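Local coordinates for pesticidal crystal protein Cry2Aa (Bacillus thuringiensis serovar kurstaki, PDB 1I5P), which promotes colloid-osmotic lysis by binding to midgut epithelial cells of dipteran and lepidopteran insect larvae, at residues A[246-249]-A[250-254]; A[254-257]-A[258-261]. All blocks are in the same frame, centred on the assembly; numbering follows the deposited sequence.

Contacts 1 and 2 are successive buried pieces of helix 238-259 and the residues just after it, in the N-terminal helical domain of this three-domain delta-endotoxin; their centres lie about 11 Å apart and they share E254. Neither is a surface contact. Contact 1 (246-254) sits in mid-helix, where the backbone widens by one residue, and its chemistry mixes an asparagine amide, a water bridge and aromatic rings: F253 faces helix 202-232, M248, N251 and V252 pack on helix 170-193, and F249 and F253 touch F516. Contact 2 (254-261) lies at the C-terminal end of the helix, with fewer regular backbone bonds and a tryptophan laid back on the last turn, and the S260 carbonyl bonds to R548.

Contact 1 (A[246-249]-A[250-254]); sequences TYMF and LNVFE
N251 grips the carbonyl oxygen of Y247 twice: its backbone N and its side-chain ND2 each lie 3.0 Å from Y247 O and approach from opposite faces of the carbonyl plane. The oxygen lies almost within the plane of the N251 amide, so the bond helps fix the rotation of that group. ND2 also lies over one face of the Y247 ring, toward its rim, 3.2 Å from CE2, with amide and ring planes only 19° apart. Asparagine suits this place because its other end is also used: a water donates to N251 OD1 and hydrogen-bonds to Y247 OH, which also pairs with T97. Y247 holds CG anti to its backbone N (chi1 -167°), which brings a face of the ring under ND2.

At the next carbonyl, M248 O accepts from both V252 N, at 2.7 Å, and F253 N, at 3.1 Å, and E254 N reaches back five residues to F249 O. Packing follows this shift: F253 CB sits over the face of the F249 ring, 4.1 Å from its centroid, while the two rings meet obliquely at 48°. M248 CB touches F253 CE1, and flexible M248 also brings SD near V252 CG2. Such i-to-i+5 bonding is the signature of a pi-type turn, a pi bulge, within a mainly alpha-helical member of the toxin's helical bundle.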
ATOM      1  N   THR A 246      -8.354  -4.044   2.339  1.00 10.70           N
ATOM      2  CA  THR A 246      -7.627  -4.454   1.150  1.00 10.51           C
ATOM      3  C   THR A 246      -8.441  -4.182  -0.099  1.00 10.80           C
ATOM      4  O   THR A 246      -7.939  -3.598  -1.063  1.00 10.20           O
ATOM      5  CB  THR A 246      -7.277  -5.949   1.205  1.00 10.25           C
ATOM      6  OG1 THR A 246      -6.262  -6.154   2.196  1.00  9.12           O
ATOM      7  CG2 THR A 246      -6.783  -6.441  -0.145  1.00  5.54           C
ATOM      8  N   TYR A 247      -9.703  -4.599  -0.073  1.00 11.56           N
ATOM      9  CA  TYR A 247     -10.585  -4.404  -1.209  1.00 11.52           C
ATOM     10  C   TYR A 247     -10.637  -2.928  -1.608  1.00 11.24           C
ATOM     11  O   TYR A 247     -10.460  -2.588  -2.777  1.00 12.27           O
ATOM     12  CB  TYR A 247     -12.001  -4.901  -0.887  1.00  9.79           C
ATOM     13  CG  TYR A 247     -12.869  -5.008  -2.117  1.00 11.14           C
ATOM     14  CD1 TYR A 247     -13.023  -6.226  -2.789  1.00 11.85           C
ATOM     15  CD2 TYR A 247     -13.479  -3.876  -2.658  1.00 11.63           C
ATOM     16  CE1 TYR A 247     -13.760  -6.307  -3.974  1.00 10.93           C
ATOM     17  CE2 TYR A 247     -14.213  -3.947  -3.839  1.00 13.16           C
ATOM     18  CZ  TYR A 247     -14.347  -5.161  -4.491  1.00 14.30           C
ATOM     19  OH  TYR A 247     -15.043  -5.215  -5.682  1.00 19.28           O
ATOM     20  N   MET A 248     -10.872  -2.051  -0.636  1.00 10.60           N
ATOM     21  CA  MET A 248     -10.946  -0.613  -0.907  1.00 11.23           C
ATOM     22  C   MET A 248      -9.595   0.018  -1.247  1.00 11.60           C
ATOM     23  O   MET A 248      -9.522   0.961  -2.037  1.00 11.39           O
ATOM     24  CB  MET A 248     -11.576   0.114   0.283  1.00  8.33           C
ATOM     25  CG  MET A 248     -13.068  -0.184   0.474  1.00 16.18           C
ATOM     26  SD  MET A 248     -14.064   0.285  -0.970  1.00 16.10           S
ATOM     27  CE  MET A 248     -15.462  -0.868  -0.844  1.00 18.47           C
ATOM     28  N   PHE A 249      -8.517  -0.493  -0.665  1.00 11.41           N
ATOM     29  CA  PHE A 249      -7.210   0.072  -0.971  1.00 14.43           C
ATOM     30  C   PHE A 249      -6.794  -0.268  -2.405  1.00 14.63           C
ATOM     31  O   PHE A 249      -6.178   0.546  -3.088  1.00 17.17           O
ATOM     32  CB  PHE A 249      -6.169  -0.416   0.036  1.00 14.07           C
ATOM     33  CG  PHE A 249      -5.924   0.561   1.154  1.00 15.15           C
ATOM     34  CD1 PHE A 249      -6.908   0.810   2.108  1.00 15.09           C
ATOM     35  CD2 PHE A 249      -4.733   1.281   1.218  1.00 17.00           C
ATOM     36  CE1 PHE A 249      -6.713   1.756   3.108  1.00 15.46           C
ATOM     37  CE2 PHE A 249      -4.523   2.234   2.217  1.00 17.16           C
ATOM     38  CZ  PHE A 249      -5.517   2.474   3.165  1.00 18.26           C
ATOM     39  N   LEU A 250      -7.151  -1.460  -2.871  1.00 13.45           N
ATOM     40  CA  LEU A 250      -6.807  -1.864  -4.231  1.00 14.49           C
ATOM     41  C   LEU A 250      -7.725  -1.229  -5.272  1.00 15.31           C
ATOM     42  O   LEU A 250      -7.284  -0.887  -6.371  1.00 13.50           O
ATOM     43  CB  LEU A 250      -6.875  -3.386  -4.362  1.00 13.57           C
ATOM     44  CG  LEU A 250      -5.709  -4.171  -3.753  1.00 11.96           C
ATOM     45  CD1 LEU A 250      -5.996  -5.662  -3.836  1.00  9.54           C
ATOM     46  CD2 LEU A 250      -4.426  -3.829  -4.494  1.00 11.70           C
ATOM     47  N   ASN A 251      -8.995  -1.067  -4.909  1.00 14.00           N
ATOM     48  CA  ASN A 251     -10.007  -0.495  -5.791  1.00 12.32           C
ATOM     49  C   ASN A 251     -10.107   1.017  -5.736  1.00 11.85           C
ATOM     50  O   ASN A 251     -10.594   1.644  -6.679  1.00 12.57           O
ATOM     51  CB  ASN A 251     -11.390  -1.057  -5.440  1.00 10.89           C
ATOM     52  CG  ASN A 251     -11.700  -2.336  -6.162  1.00 11.26           C
ATOM     53  OD1 ASN A 251     -12.095  -2.319  -7.328  1.00 13.50           O
ATOM     54  ND2 ASN A 251     -11.518  -3.461  -5.479  1.00 11.00           N
ATOM     55  N   VAL A 252      -9.660   1.603  -4.632  1.00 11.06           N
ATOM     56  CA  VAL A 252      -9.784   3.039  -4.464  1.00 11.74           C
ATOM     57  C   VAL A 252      -8.568   3.841  -4.012  1.00 12.00           C
ATOM     58  O   VAL A 252      -8.174   4.795  -4.676  1.00 11.35           O
ATOM     59  CB  VAL A 252     -10.942   3.354  -3.477  1.00 10.34           C
ATOM     60  CG1 VAL A 252     -11.075   4.864  -3.280  1.00  6.95           C
ATOM     61  CG2 VAL A 252     -12.250   2.756  -3.998  1.00  6.97           C
ATOM     62  N   PHE A 253      -7.963   3.467  -2.894  1.00 11.75           N
ATOM     63  CA  PHE A 253      -6.860   4.270  -2.387  1.00 12.38           C
ATOM     64  C   PHE A 253      -5.504   4.216  -3.056  1.00 13.42           C
ATOM     65  O   PHE A 253      -4.675   5.106  -2.837  1.00 15.27           O
ATOM     66  CB  PHE A 253      -6.771   4.077  -0.875  1.00 10.91           C
ATOM     67  CG  PHE A 253      -8.027   4.497  -0.178  1.00 12.28           C
ATOM     68  CD1 PHE A 253      -8.954   3.553   0.246  1.00 13.72           C
ATOM     69  CD2 PHE A 253      -8.356   5.849  -0.087  1.00 12.08           C
ATOM     70  CE1 PHE A 253     -10.196   3.948   0.742  1.00 16.48           C
ATOM     71  CE2 PHE A 253      -9.587   6.253   0.404  1.00 12.54           C
ATOM     72  CZ  PHE A 253     -10.512   5.303   0.817  1.00 15.76           C
ATOM     73  N   GLU A 254      -5.268   3.198  -3.875  1.00 11.69           N
ATOM     74  CA  GLU A 254      -4.012   3.140  -4.610  1.00 13.07           C
ATOM     75  C   GLU A 254      -4.081   4.336  -5.549  1.00 11.75           C
ATOM     76  O   GLU A 254      -3.082   4.995  -5.823  1.00 11.80           O
ATOM     77  CB  GLU A 254      -3.925   1.851  -5.424  1.00 15.03           C
ATOM     78  CG  GLU A 254      -3.142   0.762  -4.734  1.00 21.86           C
ATOM     79  CD  GLU A 254      -1.686   1.144  -4.528  1.00 27.09           C
ATOM     80  OE1 GLU A 254      -1.184   0.964  -3.398  1.00 27.08           O
ATOM     81  OE2 GLU A 254      -1.045   1.622  -5.494  1.00 28.70           O
TER
HETATM   82  O   HOH W   1     -13.056  -4.903  -7.678  1.00  8.44           O

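Contact 2 (A[254-257]-A[258-261]); sequences EYVS and IWSL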
ATOM      1  N   GLU A 254      -5.268   3.198  -3.875  1.00 11.69           N
ATOM      2  CA  GLU A 254      -4.012   3.140  -4.610  1.00 13.07           C
ATOM      3  C   GLU A 254      -4.081   4.336  -5.549  1.00 11.75           C
ATOM      4  O   GLU A 254      -3.082   4.995  -5.823  1.00 11.80           O
ATOM      5  CB  GLU A 254      -3.925   1.851  -5.424  1.00 15.03           C
ATOM      6  CG  GLU A 254      -3.142   0.762  -4.734  1.00 21.86           C
ATOM      7  CD  GLU A 254      -1.686   1.144  -4.528  1.00 27.09           C
ATOM      8  OE1 GLU A 254      -1.184   0.964  -3.398  1.00 27.08           O
ATOM      9  OE2 GLU A 254      -1.045   1.622  -5.494  1.00 28.70           O
ATOM     10  N   TYR A 255      -5.292   4.621  -6.021  1.00 10.75           N
ATOM     11  CA  TYR A 255      -5.518   5.742  -6.926  1.00 10.55           C
ATOM     12  C   TYR A 255      -5.452   7.064  -6.184  1.00 10.77           C
ATOM     13  O   TYR A 255      -4.820   8.009  -6.645  1.00 13.19           O
ATOM     14  CB  TYR A 255      -6.875   5.589  -7.614  1.00  9.93           C
ATOM     15  CG  TYR A 255      -7.007   4.273  -8.342  1.00 13.42           C
ATOM     16  CD1 TYR A 255      -8.016   3.365  -8.019  1.00 12.92           C
ATOM     17  CD2 TYR A 255      -6.103   3.925  -9.344  1.00 14.84           C
ATOM     18  CE1 TYR A 255      -8.113   2.134  -8.681  1.00 17.17           C
ATOM     19  CE2 TYR A 255      -6.193   2.706 -10.010  1.00 16.52           C
ATOM     20  CZ  TYR A 255      -7.194   1.817  -9.678  1.00 16.58           C
ATOM     21  OH  TYR A 255      -7.267   0.619 -10.350  1.00 15.25           O
ATOM     22  N   VAL A 256      -6.105   7.143  -5.033  1.00 11.77           N
ATOM     23  CA  VAL A 256      -6.073   8.379  -4.271  1.00 12.37           C
ATOM     24  C   VAL A 256      -4.622   8.763  -3.992  1.00 13.29           C
ATOM     25  O   VAL A 256      -4.264   9.938  -4.062  1.00 15.55           O
ATOM     26  CB  VAL A 256      -6.823   8.238  -2.938  1.00 10.74           C
ATOM     27  CG1 VAL A 256      -6.741   9.545  -2.167  1.00 10.17           C
ATOM     28  CG2 VAL A 256      -8.282   7.871  -3.198  1.00 10.94           C
ATOM     29  N   SER A 257      -3.794   7.764  -3.693  1.00 12.62           N
ATOM     30  CA  SER A 257      -2.375   7.985  -3.403  1.00 14.03           C
ATOM     31  C   SER A 257      -1.557   8.431  -4.617  1.00 14.90           C
ATOM     32  O   SER A 257      -0.514   9.072  -4.466  1.00 12.60           O
ATOM     33  CB  SER A 257      -1.750   6.717  -2.834  1.00 13.50           C
ATOM     34  OG  SER A 257      -2.221   6.465  -1.520  1.00 18.82           O
ATOM     35  N   ILE A 258      -2.009   8.085  -5.820  1.00 13.35           N
ATOM     36  CA  ILE A 258      -1.263   8.500  -6.994  1.00 14.06           C
ATOM     37  C   ILE A 258      -1.729   9.858  -7.518  1.00 13.37           C
ATOM     38  O   ILE A 258      -0.942  10.588  -8.120  1.00 12.71           O
ATOM     39  CB  ILE A 258      -1.338   7.446  -8.131  1.00 12.28           C
ATOM     40  CG1 ILE A 258      -0.201   7.684  -9.128  1.00 15.22           C
ATOM     41  CG2 ILE A 258      -2.685   7.522  -8.838  1.00 13.30           C
ATOM     42  CD1 ILE A 258       1.188   7.450  -8.555  1.00 11.99           C
ATOM     43  N   TRP A 259      -2.990  10.212  -7.270  1.00 11.12           N
ATOM     44  CA  TRP A 259      -3.521  11.493  -7.751  1.00 11.19           C
ATOM     45  C   TRP A 259      -2.724  12.702  -7.266  1.00 12.22           C
ATOM     46  O   TRP A 259      -2.403  13.593  -8.051  1.00 13.19           O
ATOM     47  CB  TRP A 259      -4.979  11.670  -7.327  1.00  9.88           C
ATOM     48  CG  TRP A 259      -5.914  10.638  -7.871  1.00 12.26           C
ATOM     49  CD1 TRP A 259      -5.716   9.832  -8.961  1.00 13.00           C
ATOM     50  CD2 TRP A 259      -7.206  10.309  -7.359  1.00 13.23           C
ATOM     51  NE1 TRP A 259      -6.809   9.020  -9.153  1.00 13.67           N
ATOM     52  CE2 TRP A 259      -7.739   9.290  -8.183  1.00 15.33           C
ATOM     53  CE3 TRP A 259      -7.971  10.773  -6.280  1.00 12.21           C
ATOM     54  CZ2 TRP A 259      -8.997   8.729  -7.964  1.00 14.86           C
ATOM     55  CZ3 TRP A 259      -9.224  10.215  -6.062  1.00 14.08           C
ATOM     56  CH2 TRP A 259      -9.722   9.203  -6.899  1.00 13.40           C
ATOM     57  N   SER A 260      -2.414  12.732  -5.973  1.00 10.50           N
ATOM     58  CA  SER A 260      -1.670  13.846  -5.409  1.00 13.40           C
ATOM     59  C   SER A 260      -0.205  13.818  -5.835  1.00 12.30           C
ATOM     60  O   SER A 260       0.589  14.647  -5.390  1.00 14.24           O
ATOM     61  CB  SER A 260      -1.790  13.854  -3.877  1.00  7.86           C
ATOM     62  OG  SER A 260      -1.300  12.656  -3.310  1.00 13.81           O
ATOM     63  N   LEU A 261       0.150  12.856  -6.687  1.00 12.35           N
ATOM     64  CA  LEU A 261       1.517  12.756  -7.200  1.00 13.01           C
ATOM     65  C   LEU A 261       1.523  13.032  -8.702  1.00 13.24           C
ATOM     66  O   LEU A 261       2.579  13.078  -9.323  1.00 14.78           O
ATOM     67  CB  LEU A 261       2.119  11.370  -6.912  1.00 11.74           C
ATOM     68  CG  LEU A 261       2.400  11.083  -5.431  1.00 10.49           C
ATOM     69  CD1 LEU A 261       2.968   9.684  -5.280  1.00  7.69           C
ATOM     70  CD2 LEU A 261       3.366  12.131  -4.862  1.00  6.96           C
TER
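Y255 O receives two backbone N-H groups, from I258 and W259, as helix 238-259 comes to its C-terminal end. The bond from W259 N is the regular alpha-helical one, 2.9 Å long; that from I258 N, also 2.9 Å, spans three residues and comes from well above the carbonyl plane. The alpha-type bond from I258 N to E254 O is weak at 3.3 Å, so the last turn tightens toward 3-10 geometry. Beyond it, L261 N bonds to I258 O.

W259 stands at the end of this turn. Its CG lies beside its own backbone N (chi1 -62°), and the indole folds back along the preceding turn with one face against the main chain. Y255 O lies 3.0 Å above the ring plane, toward the rim, and V256 CA makes a CH-pi contact 4.0 Å from the centroid of the six-membered ring. Tryptophan is broad enough to meet two neighbours at once: Y255 CB packs against CZ2, and V256 CG2 against CZ3. Its NE1 bonds to N182 of helix 170-193, so the polar edge is satisfied in a buried setting. V256, like W259, packs against helix 202-232, meeting S220 and C223; CG2 is the branch that reaches the indole.

Small S257 turns its hydroxyl to F253 O one turn back and to the backbone N of Q519. In I258, with CG1 anti to the backbone N (chi1 -161°), CG2 falls between the backbone N and the carbonyl carbon and comes 3.1 Å from the doubly used Y255 O.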